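Local coordinates for ABC transporter substrate-binding protein (Rhizobium radiobacter, PDB 6TFX) that binds the mannityl-opine mannopinic acid as the periplasmic solute-binding protein of an ABC importer, and probably delivers it for uptake, at residues Pro293-Ser298 against Lys446-Asn451; Pro380-Gly385 against Val413-Cys418; Ala386-Ile391 against Leu396-His401; Ile391-Leu396 against Ala427-Thr432; His401-Ser404 against Pro409-Val412. All blocks are in the same frame, centred on the assembly; numbering follows the deposited sequence.

Contact 1 (Pro293-Ser298 against Lys446-Asn451); sequences PSVIPS and KLIVSN
Val-295 meets the helical residues Ile-448 and Val-449 with its two methyl branches, and no hydrogen bond crosses between 293-298 and 446-451. The apolar evidence is a pair of methyl contacts: CG1 of Val-295 lies 3.6 Å from CG2 of Val-449, while CG2 of Val-295 lies 4.0 Å from CG2 of Ile-448. One valine therefore straddles two successive residues of the helix, each branch serving one of them. Its CB points toward the helix, and the first torsion (chi1 -68°, CG1 anti to the carbonyl carbon) then sets CG1 on Val-449 and CG2 on Ile-448. The nearest backbone approach is 6.8 Å, between CA of Val-295 and CA of Val-449.

Polar bonds occur within the helical end itself. The side chain of Asn-451 returns to the preceding turn, ND2 donating to O of Leu-447 at 2.8 Å with a nearly straight N-H...O angle of 170°, and that oxygen also accepts from the backbone N of Asn-451. Ser-450 OG similarly reaches O of Lys-446 at 3.0 Å, from the face opposite to the backbone N of Ser-450.

Around this buried contact, Val-295 O is hydrogen-bonded to Tyr-400 OH and Ser-294 OG to Gln-445. With Val-295 also on Leu-252, the loop after strand 289-291 touches strand 240-255 and helices 392-400 and 434-450.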
# COMPACT_ATOMS: atom_id res chain seq x y z
N PRO A 293 -7.55 17.25 -3.89
CA PRO A 293 -7.16 18.59 -3.43
C PRO A 293 -6.38 18.63 -2.11
O PRO A 293 -6.45 19.64 -1.40
CB PRO A 293 -8.50 19.32 -3.31
CG PRO A 293 -9.46 18.22 -2.86
CD PRO A 293 -8.99 16.99 -3.65
N SER A 294 -5.59 17.59 -1.80
CA SER A 294 -4.74 17.57 -0.60
C SER A 294 -3.64 16.55 -0.78
O SER A 294 -3.51 15.95 -1.87
CB SER A 294 -5.55 17.32 0.68
OG SER A 294 -4.73 17.61 1.81
N VAL A 295 -2.84 16.34 0.27
CA VAL A 295 -1.67 15.49 0.22
C VAL A 295 -1.85 14.12 0.89
O VAL A 295 -0.87 13.41 1.10
CB VAL A 295 -0.44 16.25 0.80
CG1 VAL A 295 -0.05 17.41 -0.12
CG2 VAL A 295 -0.72 16.74 2.23
N ILE A 296 -3.10 13.76 1.18
CA ILE A 296 -3.48 12.45 1.68
C ILE A 296 -4.69 11.98 0.86
O ILE A 296 -5.41 12.82 0.31
CB ILE A 296 -3.75 12.42 3.20
CG1 ILE A 296 -5.11 13.08 3.57
CG2 ILE A 296 -2.57 13.03 3.99
CD1 ILE A 296 -5.40 12.99 5.07
N PRO A 297 -4.93 10.66 0.76
CA PRO A 297 -6.07 10.19 -0.07
C PRO A 297 -7.42 10.72 0.43
O PRO A 297 -7.59 10.95 1.63
CB PRO A 297 -5.98 8.66 0.04
CG PRO A 297 -4.49 8.39 0.31
CD PRO A 297 -4.14 9.53 1.29
N SER A 298 -8.37 10.91 -0.49
CA SER A 298 -9.66 11.54 -0.13
C SER A 298 -10.44 10.73 0.90
O SER A 298 -11.22 11.30 1.67
CB SER A 298 -10.51 11.81 -1.37
OG SER A 298 -10.88 10.57 -1.96
N LYS A 446 -2.60 21.70 5.18
CA LYS A 446 -2.42 23.06 4.65
C LYS A 446 -0.95 23.47 4.71
O LYS A 446 -0.44 24.10 3.77
CB LYS A 446 -3.27 24.06 5.44
CG LYS A 446 -4.76 23.93 5.13
CD LYS A 446 -5.52 25.09 5.74
CE LYS A 446 -6.95 25.15 5.25
NZ LYS A 446 -7.75 24.04 5.80
N LEU A 447 -0.25 23.10 5.80
CA LEU A 447 1.16 23.46 5.93
C LEU A 447 2.00 22.71 4.92
O LEU A 447 2.96 23.26 4.38
CB LEU A 447 1.66 23.11 7.34
CG LEU A 447 1.14 24.00 8.47
CD1 LEU A 447 1.34 23.35 9.83
CD2 LEU A 447 1.79 25.38 8.43
N ILE A 448 1.70 21.41 4.72
CA ILE A 448 2.53 20.61 3.78
C ILE A 448 2.29 21.10 2.33
O ILE A 448 3.24 21.22 1.54
CB ILE A 448 2.18 19.11 3.93
CG1 ILE A 448 2.51 18.62 5.38
CG2 ILE A 448 2.89 18.26 2.84
CD1 ILE A 448 1.77 17.36 5.80
N VAL A 449 1.02 21.38 1.99
CA VAL A 449 0.69 21.89 0.66
C VAL A 449 1.36 23.25 0.42
O VAL A 449 1.96 23.45 -0.65
CB VAL A 449 -0.85 22.01 0.50
CG1 VAL A 449 -1.22 22.83 -0.73
CG2 VAL A 449 -1.49 20.63 0.42
N SER A 450 1.20 24.20 1.37
CA SER A 450 1.72 25.57 1.18
C SER A 450 3.23 25.64 1.13
O SER A 450 3.78 26.51 0.44
CB SER A 450 1.14 26.52 2.22
OG SER A 450 1.64 26.20 3.51
N ASN A 451 3.93 24.73 1.84
CA ASN A 451 5.40 24.70 1.77
C ASN A 451 5.85 23.89 0.52
O ASN A 451 7.04 23.82 0.22
CB ASN A 451 5.97 24.12 3.05
CG ASN A 451 5.96 25.18 4.12
OD1 ASN A 451 6.88 25.99 4.21
ND2 ASN A 451 4.86 25.27 4.89

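Contact 2 (Pro380-Gly385 against Val413-Cys418); sequences PIVLYG and VNFSHC. With MG (magnesium ion), chain G; N72 ((2~{R})-2-[[(3~{R},4~{R},5~{S})-3,4,5,6-tetrakis(oxidanyl)-2-oxidanylidene-hexyl]amino]pentanedioic acid), chain C.
Val-382 and Tyr-384, alternate residues on one face of strand 381-386, pack on Phe-415 in the loop 413-418. The strand belongs to the mixed sheet of this periplasmic binding protein and pairs antiparallel with strand 240-255. Val-382 comes first: its CG1 sits over one face of the Phe-415 ring, 4.1 Å from the centroid and 18° off the normal, a CH-pi contact. The opposite face of that ring is backed by the carbonyl carbon of Val-413, so the phenyl is held between the strand and its own loop.

Two residues on, Tyr-384 meets the far end of the same ring. Its CD1 is 3.6 Å from CE2 of Phe-415, which lies over one face of the tyrosine ring; the planes are inclined at 42°, and the pair is oblique. CG of Tyr-384 is anti to the backbone N (chi1 -158°), which directs the ring so that its hydroxyl reaches the ligand carboxylate. OH of Tyr-384 donates to OE2 of the bound mannopinic acid at 2.6 Å, the carboxylate oxygen lying near the ring plane, and Arg-375 is a second partner of this hydroxyl. At Gly-385 the backbone O is 2.8 Å from ligand OAE.

Beyond the packing, Asn-414 secures the loop: its OD1 accepts from N of Cys-418 at 3.0 Å, and its ND2 donates back to O of Cys-418 at 3.0 Å. Cys-453 completes the protein ligands of the ion modelled as magnesium, which lies 2.1 Å from Cys-418 SG.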
# COMPACT_ATOMS: atom_id res chain seq x y z
N PRO A 380 15.94 13.20 -6.35
CA PRO A 380 15.58 14.53 -5.80
C PRO A 380 14.07 14.74 -5.68
O PRO A 380 13.62 15.62 -4.94
CB PRO A 380 16.16 15.51 -6.82
CG PRO A 380 16.21 14.74 -8.10
CD PRO A 380 16.57 13.33 -7.69
N ILE A 381 13.31 14.00 -6.49
CA ILE A 381 11.85 14.02 -6.47
C ILE A 381 11.45 12.57 -6.59
O ILE A 381 12.07 11.84 -7.34
CB ILE A 381 11.26 14.85 -7.64
CG1 ILE A 381 11.77 16.31 -7.59
CG2 ILE A 381 9.70 14.82 -7.58
CD1 ILE A 381 11.42 17.12 -8.96
N VAL A 382 10.40 12.17 -5.87
CA VAL A 382 9.93 10.78 -5.90
C VAL A 382 8.45 10.77 -6.24
O VAL A 382 7.66 11.36 -5.50
CB VAL A 382 10.19 10.10 -4.51
CG1 VAL A 382 9.56 8.71 -4.46
CG2 VAL A 382 11.69 10.03 -4.18
N LEU A 383 8.08 10.11 -7.34
CA LEU A 383 6.67 9.96 -7.71
C LEU A 383 6.25 8.62 -7.05
O LEU A 383 6.65 7.54 -7.52
CB LEU A 383 6.52 9.91 -9.25
CG LEU A 383 5.11 9.54 -9.74
CD1 LEU A 383 4.10 10.58 -9.29
CD2 LEU A 383 5.10 9.35 -11.25
N TYR A 384 5.47 8.70 -5.97
CA TYR A 384 5.09 7.52 -5.19
C TYR A 384 3.55 7.49 -5.15
O TYR A 384 2.91 8.53 -4.99
CB TYR A 384 5.62 7.69 -3.76
CG TYR A 384 5.77 6.40 -2.99
CD1 TYR A 384 6.93 5.63 -3.10
CD2 TYR A 384 4.75 5.94 -2.15
CE1 TYR A 384 7.08 4.44 -2.38
CE2 TYR A 384 4.88 4.75 -1.44
CZ TYR A 384 6.04 3.98 -1.59
OH TYR A 384 6.23 2.84 -0.85
N GLY A 385 2.98 6.29 -5.23
CA GLY A 385 1.53 6.16 -5.18
C GLY A 385 1.15 5.12 -4.15
O GLY A 385 1.61 3.97 -4.23
N VAL A 413 8.42 6.69 4.72
CA VAL A 413 8.33 7.11 3.32
C VAL A 413 8.29 8.65 3.20
O VAL A 413 7.69 9.18 2.25
CB VAL A 413 7.15 6.43 2.59
CG1 VAL A 413 7.48 4.98 2.24
CG2 VAL A 413 5.87 6.49 3.41
N ASN A 414 9.02 9.36 4.11
CA ASN A 414 9.06 10.82 4.04
C ASN A 414 10.22 11.17 3.11
O ASN A 414 11.34 11.49 3.56
CB ASN A 414 9.17 11.46 5.42
CG ASN A 414 9.24 12.98 5.39
OD1 ASN A 414 9.31 13.62 4.32
ND2 ASN A 414 9.24 13.59 6.60
N PHE A 415 9.94 11.09 1.82
CA PHE A 415 10.94 11.38 0.78
C PHE A 415 11.21 12.86 0.63
O PHE A 415 12.26 13.23 0.09
CB PHE A 415 10.46 10.85 -0.57
CG PHE A 415 10.26 9.35 -0.54
CD1 PHE A 415 11.35 8.48 -0.42
CD2 PHE A 415 8.98 8.81 -0.63
CE1 PHE A 415 11.15 7.10 -0.37
CE2 PHE A 415 8.80 7.42 -0.62
CZ PHE A 415 9.88 6.58 -0.46
N SER A 416 10.25 13.71 1.03
CA SER A 416 10.42 15.16 0.89
C SER A 416 11.28 15.75 1.98
O SER A 416 11.72 16.89 1.85
CB SER A 416 9.06 15.84 0.88
OG SER A 416 8.43 15.66 2.14
N HIS A 417 11.52 14.99 3.08
CA HIS A 417 12.24 15.48 4.25
C HIS A 417 11.45 16.61 4.94
O HIS A 417 12.01 17.51 5.57
CB HIS A 417 13.70 15.87 3.91
CG HIS A 417 14.50 14.68 3.48
ND1 HIS A 417 15.48 14.13 4.29
CD2 HIS A 417 14.47 13.97 2.32
CE1 HIS A 417 15.97 13.09 3.63
NE2 HIS A 417 15.41 12.97 2.43
N CYS A 418 10.10 16.51 4.84
CA CYS A 418 9.16 17.46 5.43
C CYS A 418 9.33 17.47 6.96
O CYS A 418 9.53 16.41 7.57
CB CYS A 418 7.74 17.05 5.03
SG CYS A 418 6.42 18.05 5.77
MG MG G . 6.96 19.63 4.41
OAB N72 C . -0.69 5.18 -12.17
CAF N72 C . -0.28 5.19 -10.79
CAG N72 C . 0.39 3.88 -10.24
OAC N72 C . 0.19 2.77 -11.06
CAH N72 C . 0.19 3.76 -8.73
OAM N72 C . -0.74 4.51 -8.05
CAI N72 C . -0.06 2.58 -7.81
OAD N72 C . -0.79 1.57 -8.48
CAJ N72 C . 1.18 2.17 -7.05
OAE N72 C . 2.07 3.03 -6.87
CAK N72 C . 1.36 0.70 -6.58
N N72 C . 1.28 0.60 -5.14
CA N72 C . 2.38 0.21 -4.35
C N72 C . 3.74 0.17 -4.98
O N72 C . 4.70 1.04 -5.08
CB N72 C . 2.30 0.88 -2.98
CG N72 C . 3.57 1.07 -2.15
CD N72 C . 3.32 1.09 -0.64
OE1 N72 C . 2.36 0.45 -0.11
OE2 N72 C . 4.10 1.75 0.08
OXT N72 C . 3.81 -1.01 -5.39

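Contact 3 (Ala386-Ile391 against Leu396-His401); sequences AARFPI and LTQFYH. With N72 ((2~{R})-2-[[(3~{R},4~{R},5~{S})-3,4,5,6-tetrakis(oxidanyl)-2-oxidanylidene-hexyl]amino]pentanedioic acid), chain C.
Arg-388 lays the NE edge of its guanidinium against the amide oxygen of Gln-398. NE of Arg-388 donates to OE1 of Gln-398 at 2.8 Å with an N-H...O angle of 160°; the oxygen lies in the guanidinium plane, whereas NE is tilted from the amide plane and the two flat groups are turned 48° apart. A water closes a second path, accepting from NH2 of Arg-388 and donating to OE1 of Gln-398.

The remaining nitrogens face the bound mannopinic acid. NH1 of Arg-388 donates to OE1 of the ligand at 3.0 Å and NH2 to its OE2 at 2.8 Å, a two-pronged grip on one carboxylate. NH1 of Arg-388 also bonds to O of Ala-387 at 2.9 Å, so the group is fixed on several edges. The bend at chi2 (-65°) folds the arginine chain back to allow this internal bond. Gln-398, from helix 392-400, is thus a second-shell residue orienting a first-shell arginine.

Beside this network, CB of Ala-386 touches the edge of the Phe-399 ring, 4.0 Å from CZ. Tyr-395 is stacked with the Phe-399 ring. An arginine paired end-on with a carboxylate and held at its NE edge by an amide oxygen forms, with Tyr-384, part of the site for one carboxylate of the opine.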
# COMPACT_ATOMS: atom_id res chain seq x y z
N ALA A 386 0.33 5.49 -3.17
CA ALA A 386 -0.03 4.53 -2.12
C ALA A 386 -1.27 4.99 -1.37
O ALA A 386 -1.64 6.17 -1.43
CB ALA A 386 1.11 4.42 -1.11
N ALA A 387 -1.86 4.04 -0.64
CA ALA A 387 -2.94 4.32 0.31
C ALA A 387 -2.53 3.70 1.65
O ALA A 387 -1.72 2.77 1.68
CB ALA A 387 -4.28 3.74 -0.15
N ARG A 388 -3.12 4.19 2.76
CA ARG A 388 -2.84 3.61 4.07
C ARG A 388 -4.21 3.46 4.77
O ARG A 388 -5.25 3.80 4.17
CB ARG A 388 -1.89 4.52 4.87
CG ARG A 388 -0.44 4.52 4.32
CD ARG A 388 0.21 3.14 4.46
NE ARG A 388 1.62 3.07 4.06
CZ ARG A 388 2.04 2.59 2.91
NH1 ARG A 388 1.17 2.25 1.96
NH2 ARG A 388 3.35 2.48 2.67
N PHE A 389 -4.22 2.98 6.04
CA PHE A 389 -5.52 2.90 6.75
C PHE A 389 -6.20 4.29 6.67
O PHE A 389 -5.51 5.30 6.75
CB PHE A 389 -5.34 2.50 8.22
CG PHE A 389 -4.77 1.13 8.44
CD1 PHE A 389 -5.29 0.03 7.76
CD2 PHE A 389 -3.74 0.92 9.35
CE1 PHE A 389 -4.76 -1.26 7.97
CE2 PHE A 389 -3.21 -0.36 9.55
CZ PHE A 389 -3.72 -1.44 8.86
N PRO A 390 -7.55 4.33 6.58
CA PRO A 390 -8.23 5.60 6.31
C PRO A 390 -8.43 6.55 7.50
O PRO A 390 -9.56 7.04 7.73
CB PRO A 390 -9.58 5.17 5.72
CG PRO A 390 -9.84 3.82 6.36
CD PRO A 390 -8.46 3.17 6.42
N ILE A 391 -7.33 6.84 8.20
CA ILE A 391 -7.29 7.84 9.27
C ILE A 391 -6.06 8.67 8.91
O ILE A 391 -5.01 8.10 8.66
CB ILE A 391 -7.20 7.20 10.66
CG1 ILE A 391 -8.49 6.40 10.99
CG2 ILE A 391 -6.94 8.29 11.71
CD1 ILE A 391 -8.43 5.62 12.28
N LEU A 396 -0.19 10.88 7.12
CA LEU A 396 0.60 12.03 7.55
C LEU A 396 1.89 11.63 8.26
O LEU A 396 2.94 12.20 8.00
CB LEU A 396 -0.23 12.95 8.46
CG LEU A 396 -1.36 13.68 7.77
CD1 LEU A 396 -2.25 14.35 8.81
CD2 LEU A 396 -0.83 14.74 6.75
N THR A 397 1.79 10.70 9.21
CA THR A 397 2.99 10.32 9.95
C THR A 397 4.01 9.68 9.02
O THR A 397 5.20 10.00 9.09
CB THR A 397 2.63 9.38 11.11
OG1 THR A 397 1.77 10.08 12.03
CG2 THR A 397 3.87 8.86 11.83
N GLN A 398 3.57 8.74 8.18
CA GLN A 398 4.53 7.98 7.36
C GLN A 398 5.21 8.79 6.27
O GLN A 398 6.41 8.59 5.99
CB GLN A 398 3.81 6.76 6.77
CG GLN A 398 3.34 5.80 7.90
CD GLN A 398 2.69 4.56 7.35
OE1 GLN A 398 3.04 4.09 6.29
NE2 GLN A 398 1.76 4.00 8.11
N PHE A 399 4.45 9.67 5.62
CA PHE A 399 5.01 10.43 4.49
C PHE A 399 5.54 11.81 4.88
O PHE A 399 6.38 12.36 4.12
CB PHE A 399 3.93 10.63 3.43
CG PHE A 399 3.65 9.40 2.62
CD1 PHE A 399 4.42 9.12 1.48
CD2 PHE A 399 2.67 8.50 3.01
CE1 PHE A 399 4.17 7.97 0.72
CE2 PHE A 399 2.45 7.32 2.28
CZ PHE A 399 3.18 7.08 1.12
N TYR A 400 5.05 12.42 5.98
CA TYR A 400 5.40 13.81 6.24
C TYR A 400 5.96 14.15 7.63
O TYR A 400 6.43 15.28 7.78
CB TYR A 400 4.18 14.71 5.95
CG TYR A 400 3.55 14.45 4.60
CD1 TYR A 400 4.29 14.61 3.42
CD2 TYR A 400 2.23 14.00 4.49
CE1 TYR A 400 3.73 14.34 2.17
CE2 TYR A 400 1.67 13.73 3.24
CZ TYR A 400 2.43 13.86 2.09
OH TYR A 400 1.87 13.59 0.86
N HIS A 401 5.90 13.24 8.63
CA HIS A 401 6.46 13.58 9.94
C HIS A 401 7.99 13.44 9.86
O HIS A 401 8.46 12.50 9.21
CB HIS A 401 5.89 12.67 11.02
CG HIS A 401 6.28 13.10 12.41
ND1 HIS A 401 7.54 12.83 12.92
CD2 HIS A 401 5.59 13.83 13.31
CE1 HIS A 401 7.55 13.35 14.14
NE2 HIS A 401 6.40 13.96 14.42
OAB N72 C . -0.69 5.18 -12.17
CAF N72 C . -0.28 5.19 -10.79
CAG N72 C . 0.39 3.88 -10.24
OAC N72 C . 0.19 2.77 -11.06
CAH N72 C . 0.19 3.76 -8.73
OAM N72 C . -0.74 4.51 -8.05
CAI N72 C . -0.06 2.58 -7.81
OAD N72 C . -0.79 1.57 -8.48
CAJ N72 C . 1.18 2.17 -7.05
OAE N72 C . 2.07 3.03 -6.87
CAK N72 C . 1.36 0.70 -6.58
N N72 C . 1.28 0.60 -5.14
CA N72 C . 2.38 0.21 -4.35
C N72 C . 3.74 0.17 -4.98
O N72 C . 4.70 1.04 -5.08
CB N72 C . 2.30 0.88 -2.98
CG N72 C . 3.57 1.07 -2.15
CD N72 C . 3.32 1.09 -0.64
OE1 N72 C . 2.36 0.45 -0.11
OE2 N72 C . 4.10 1.75 0.08
OXT N72 C . 3.81 -1.01 -5.39
O HOH W 1 4.73 2.08 5.17

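Contact 4 (Ile391-Leu396 against Ala427-Thr432); sequences IADYYL and AARTET
Arg-429 NE donates to OD1 of Asp-393 at 2.9 Å, a salt bridge between helix 422-430 and helix 392-400. The N-H...O angle is 158°. OD1 is approached on its syn side, somewhat out of the carboxylate plane, and itself lies close to the plane of the guanidinium, at its NE edge. The two planes are inclined at 60°, which accompanies a single-oxygen bond through NE and not a paired, bidentate one.

Torsions bring the groups together. CG of Asp-393 stands anti to the backbone N, and the arginine chain, extended through chi2, bends at chi3 (-64°) to turn NE toward the acid. Its NH2 has a further partner in Thr-397 OG1, one turn along the helix from Asp-393, so the guanidinium spans two residues of helix 392-400.

The aliphatic part of the arginine runs alongside the carboxylate, CG of Arg-429 lying 3.4 Å from OD1 of Asp-393. The segments come to 6.1 Å between CA of Asp-393 and CA of Arg-429. Apolar packing nearby is supplied by Leu-396 and Ala-428, which both touch Trp-441 of helix 434-450. Since both charged residues are partly exposed, solvent probably weakens the charge attraction in this bridge between the two helices.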
# COMPACT_ATOMS: atom_id res chain seq x y z
N ILE A 391 -7.33 6.84 8.20
CA ILE A 391 -7.29 7.84 9.27
C ILE A 391 -6.06 8.67 8.91
O ILE A 391 -5.01 8.10 8.66
CB ILE A 391 -7.20 7.20 10.66
CG1 ILE A 391 -8.49 6.40 10.99
CG2 ILE A 391 -6.94 8.29 11.71
CD1 ILE A 391 -8.43 5.62 12.28
N ALA A 392 -6.21 10.01 8.85
CA ALA A 392 -5.12 10.89 8.40
C ALA A 392 -3.79 10.65 9.08
O ALA A 392 -2.73 10.85 8.45
CB ALA A 392 -5.51 12.35 8.52
N ASP A 393 -3.81 10.23 10.37
CA ASP A 393 -2.56 10.00 11.11
C ASP A 393 -1.60 9.07 10.38
O ASP A 393 -0.38 9.28 10.44
CB ASP A 393 -2.85 9.38 12.50
CG ASP A 393 -1.54 9.08 13.24
OD1 ASP A 393 -0.73 10.02 13.40
OD2 ASP A 393 -1.33 7.90 13.62
N TYR A 394 -2.13 8.05 9.68
CA TYR A 394 -1.23 7.09 9.02
C TYR A 394 -0.49 7.73 7.85
O TYR A 394 0.74 7.74 7.84
CB TYR A 394 -1.99 5.82 8.60
CG TYR A 394 -2.40 5.05 9.84
CD1 TYR A 394 -1.49 4.25 10.52
CD2 TYR A 394 -3.65 5.24 10.42
CE1 TYR A 394 -1.82 3.60 11.70
CE2 TYR A 394 -4.01 4.59 11.62
CZ TYR A 394 -3.07 3.79 12.26
OH TYR A 394 -3.36 3.15 13.44
N TYR A 395 -1.23 8.27 6.88
CA TYR A 395 -0.53 8.87 5.74
C TYR A 395 0.34 10.03 6.20
O TYR A 395 1.48 10.17 5.77
CB TYR A 395 -1.54 9.38 4.71
CG TYR A 395 -1.10 9.12 3.28
CD1 TYR A 395 -1.37 7.91 2.66
CD2 TYR A 395 -0.45 10.11 2.54
CE1 TYR A 395 -1.01 7.68 1.33
CE2 TYR A 395 -0.08 9.88 1.20
CZ TYR A 395 -0.36 8.66 0.60
OH TYR A 395 0.02 8.43 -0.71
N LEU A 396 -0.19 10.88 7.12
CA LEU A 396 0.60 12.03 7.55
C LEU A 396 1.89 11.63 8.26
O LEU A 396 2.94 12.20 8.00
CB LEU A 396 -0.23 12.95 8.46
CG LEU A 396 -1.36 13.68 7.77
CD1 LEU A 396 -2.25 14.35 8.81
CD2 LEU A 396 -0.83 14.74 6.75
N ALA A 427 0.07 16.36 17.81
CA ALA A 427 -1.09 16.78 18.64
C ALA A 427 -2.37 16.11 18.14
O ALA A 427 -3.18 15.68 18.97
CB ALA A 427 -1.26 18.29 18.63
N ALA A 428 -2.54 15.97 16.82
CA ALA A 428 -3.78 15.34 16.29
C ALA A 428 -3.86 13.87 16.69
O ALA A 428 -4.94 13.36 16.98
CB ALA A 428 -3.80 15.46 14.77
N ARG A 429 -2.71 13.18 16.67
CA ARG A 429 -2.67 11.75 16.92
C ARG A 429 -3.41 11.33 18.18
O ARG A 429 -4.14 10.34 18.16
CB ARG A 429 -1.21 11.25 16.98
CG ARG A 429 -1.16 9.75 16.79
CD ARG A 429 0.26 9.23 16.79
NE ARG A 429 1.03 9.75 15.66
CZ ARG A 429 2.25 10.26 15.75
NH1 ARG A 429 2.87 10.32 16.92
NH2 ARG A 429 2.88 10.70 14.66
N THR A 430 -3.24 12.11 19.26
CA THR A 430 -3.79 11.78 20.59
C THR A 430 -4.89 12.74 21.05
O THR A 430 -5.34 12.63 22.19
CB THR A 430 -2.65 11.75 21.62
OG1 THR A 430 -2.02 13.03 21.63
CG2 THR A 430 -1.61 10.68 21.32
N GLU A 431 -5.35 13.65 20.16
CA GLU A 431 -6.41 14.61 20.50
C GLU A 431 -7.74 13.86 20.67
O GLU A 431 -8.16 13.12 19.78
CB GLU A 431 -6.53 15.69 19.42
CG GLU A 431 -7.63 16.71 19.68
CD GLU A 431 -7.57 17.38 21.04
OE1 GLU A 431 -6.50 17.93 21.39
OE2 GLU A 431 -8.60 17.36 21.75
N THR A 432 -8.39 14.04 21.84
CA THR A 432 -9.62 13.29 22.09
C THR A 432 -10.89 14.04 21.66
O THR A 432 -11.93 13.39 21.49
CB THR A 432 -9.68 12.80 23.53
OG1 THR A 432 -9.66 13.95 24.37
CG2 THR A 432 -8.53 11.83 23.87

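Contact 5 (His401-Ser404 against Pro409-Val412); sequences HSAS and PTQV
The connection between helix 392-400 and helix 422-430 folds back on itself here, its short 3-10 segment 402-404 lying against 409-412. Two hydrogen bonds tie the two arms of this loop. Ala-403 O accepts from Thr-410 OG1 at 2.6 Å, the hydroxyl tilted 16° from the carbonyl plane. Next in sequence, Ser-404 O accepts from the backbone N of Val-412 at 2.8 Å, with an almost straight N-H...O angle of 172°. Thr-410 reaches its acceptor because OG1 sits between its own backbone N and carbonyl carbon (chi1 47°).

That the loop doubles back is plain from the backbones, which draw together to 4.1 Å between CA of Ser-404 and CA of Gln-411. Gln-411 CA also lies 3.5 Å from Ser-404 O, a CA-H...O contact that adds to the bond from Val-412. Gln-411 OE1 accepts from N of Gly-407 in the intervening connection, so its amide also braces the loop internally.

The 3-10 segment follows helix 392-400 after His-401, the first residue to leave helical geometry. ND1 of His-401 accepts from N of Ala-403 at 2.9 Å, while NE2 is bonded to Glu-426 of helix 422-430. The backbone bond from Ser-404 N to His-401 O is 3.0 Å long.

The closest approach between side chains is that of Val-412 to Ser-404: CG2 of Val-412 comes to 3.5 Å from OG of Ser-404. That hydroxyl has its polar partner in O of Thr-397, on the last turns of helix 392-400.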
# COMPACT_ATOMS: atom_id res chain seq x y z
N HIS A 401 5.90 13.24 8.63
CA HIS A 401 6.46 13.58 9.94
C HIS A 401 7.99 13.44 9.86
O HIS A 401 8.46 12.50 9.21
CB HIS A 401 5.89 12.67 11.02
CG HIS A 401 6.28 13.10 12.41
ND1 HIS A 401 7.54 12.83 12.92
CD2 HIS A 401 5.59 13.83 13.31
CE1 HIS A 401 7.55 13.35 14.14
NE2 HIS A 401 6.40 13.96 14.42
N SER A 402 8.74 14.36 10.47
CA SER A 402 10.21 14.29 10.33
C SER A 402 10.83 12.97 10.83
O SER A 402 11.92 12.60 10.36
CB SER A 402 10.89 15.49 10.98
OG SER A 402 10.79 15.34 12.38
N ALA A 403 10.19 12.26 11.77
CA ALA A 403 10.76 10.99 12.27
C ALA A 403 10.83 9.95 11.12
O ALA A 403 11.64 9.02 11.15
CB ALA A 403 9.90 10.44 13.40
N SER A 404 9.96 10.12 10.11
CA SER A 404 9.88 9.18 9.01
C SER A 404 10.86 9.50 7.87
O SER A 404 10.86 8.81 6.86
CB SER A 404 8.46 9.17 8.47
OG SER A 404 7.57 8.73 9.50
N PRO A 409 16.90 5.99 11.53
CA PRO A 409 16.55 4.60 11.88
C PRO A 409 15.03 4.35 11.84
O PRO A 409 14.58 3.24 11.54
CB PRO A 409 17.10 4.42 13.30
CG PRO A 409 18.13 5.53 13.46
CD PRO A 409 17.62 6.67 12.63
N THR A 410 14.25 5.41 12.08
CA THR A 410 12.79 5.39 12.10
C THR A 410 12.20 5.76 10.72
O THR A 410 11.00 6.02 10.61
CB THR A 410 12.29 6.42 13.14
OG1 THR A 410 13.00 7.63 12.93
CG2 THR A 410 12.52 5.96 14.59
N GLN A 411 13.03 5.72 9.65
CA GLN A 411 12.53 6.14 8.33
C GLN A 411 11.34 5.35 7.87
O GLN A 411 11.25 4.15 8.13
CB GLN A 411 13.62 6.09 7.25
CG GLN A 411 14.05 4.69 6.83
CD GLN A 411 15.00 4.79 5.64
OE1 GLN A 411 15.95 5.56 5.65
NE2 GLN A 411 14.72 4.04 4.59
N VAL A 412 10.41 6.02 7.17
CA VAL A 412 9.30 5.30 6.56
C VAL A 412 9.29 5.72 5.08
O VAL A 412 10.12 5.21 4.30
CB VAL A 412 7.93 5.44 7.28
CG1 VAL A 412 6.97 4.36 6.80
CG2 VAL A 412 8.09 5.37 8.80

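Overall arrangement
Contact 1 encloses the other four along the chain: contacts 3 and 5 are nested inside contact 2, while contact 4 alternates with contacts 2 and 3. Helix 392-400 is the common element, running through contacts 3 and 4, which share Ile-391 and Leu-396 and have centres about 9 Å apart; contact 5 begins at its end. Contacts 2 and 3 lie about 12 Å apart between centres and both touch mannopinic acid. Contact 1 has its centre about 14 Å from that of contact 2 and meets it beside the magnesium-binding Cys-418. Strand 381-386 and helix 392-400 thus join the opine pocket to loop 413-418, which carries Cys-418, and to helices 422-430 and 434-450.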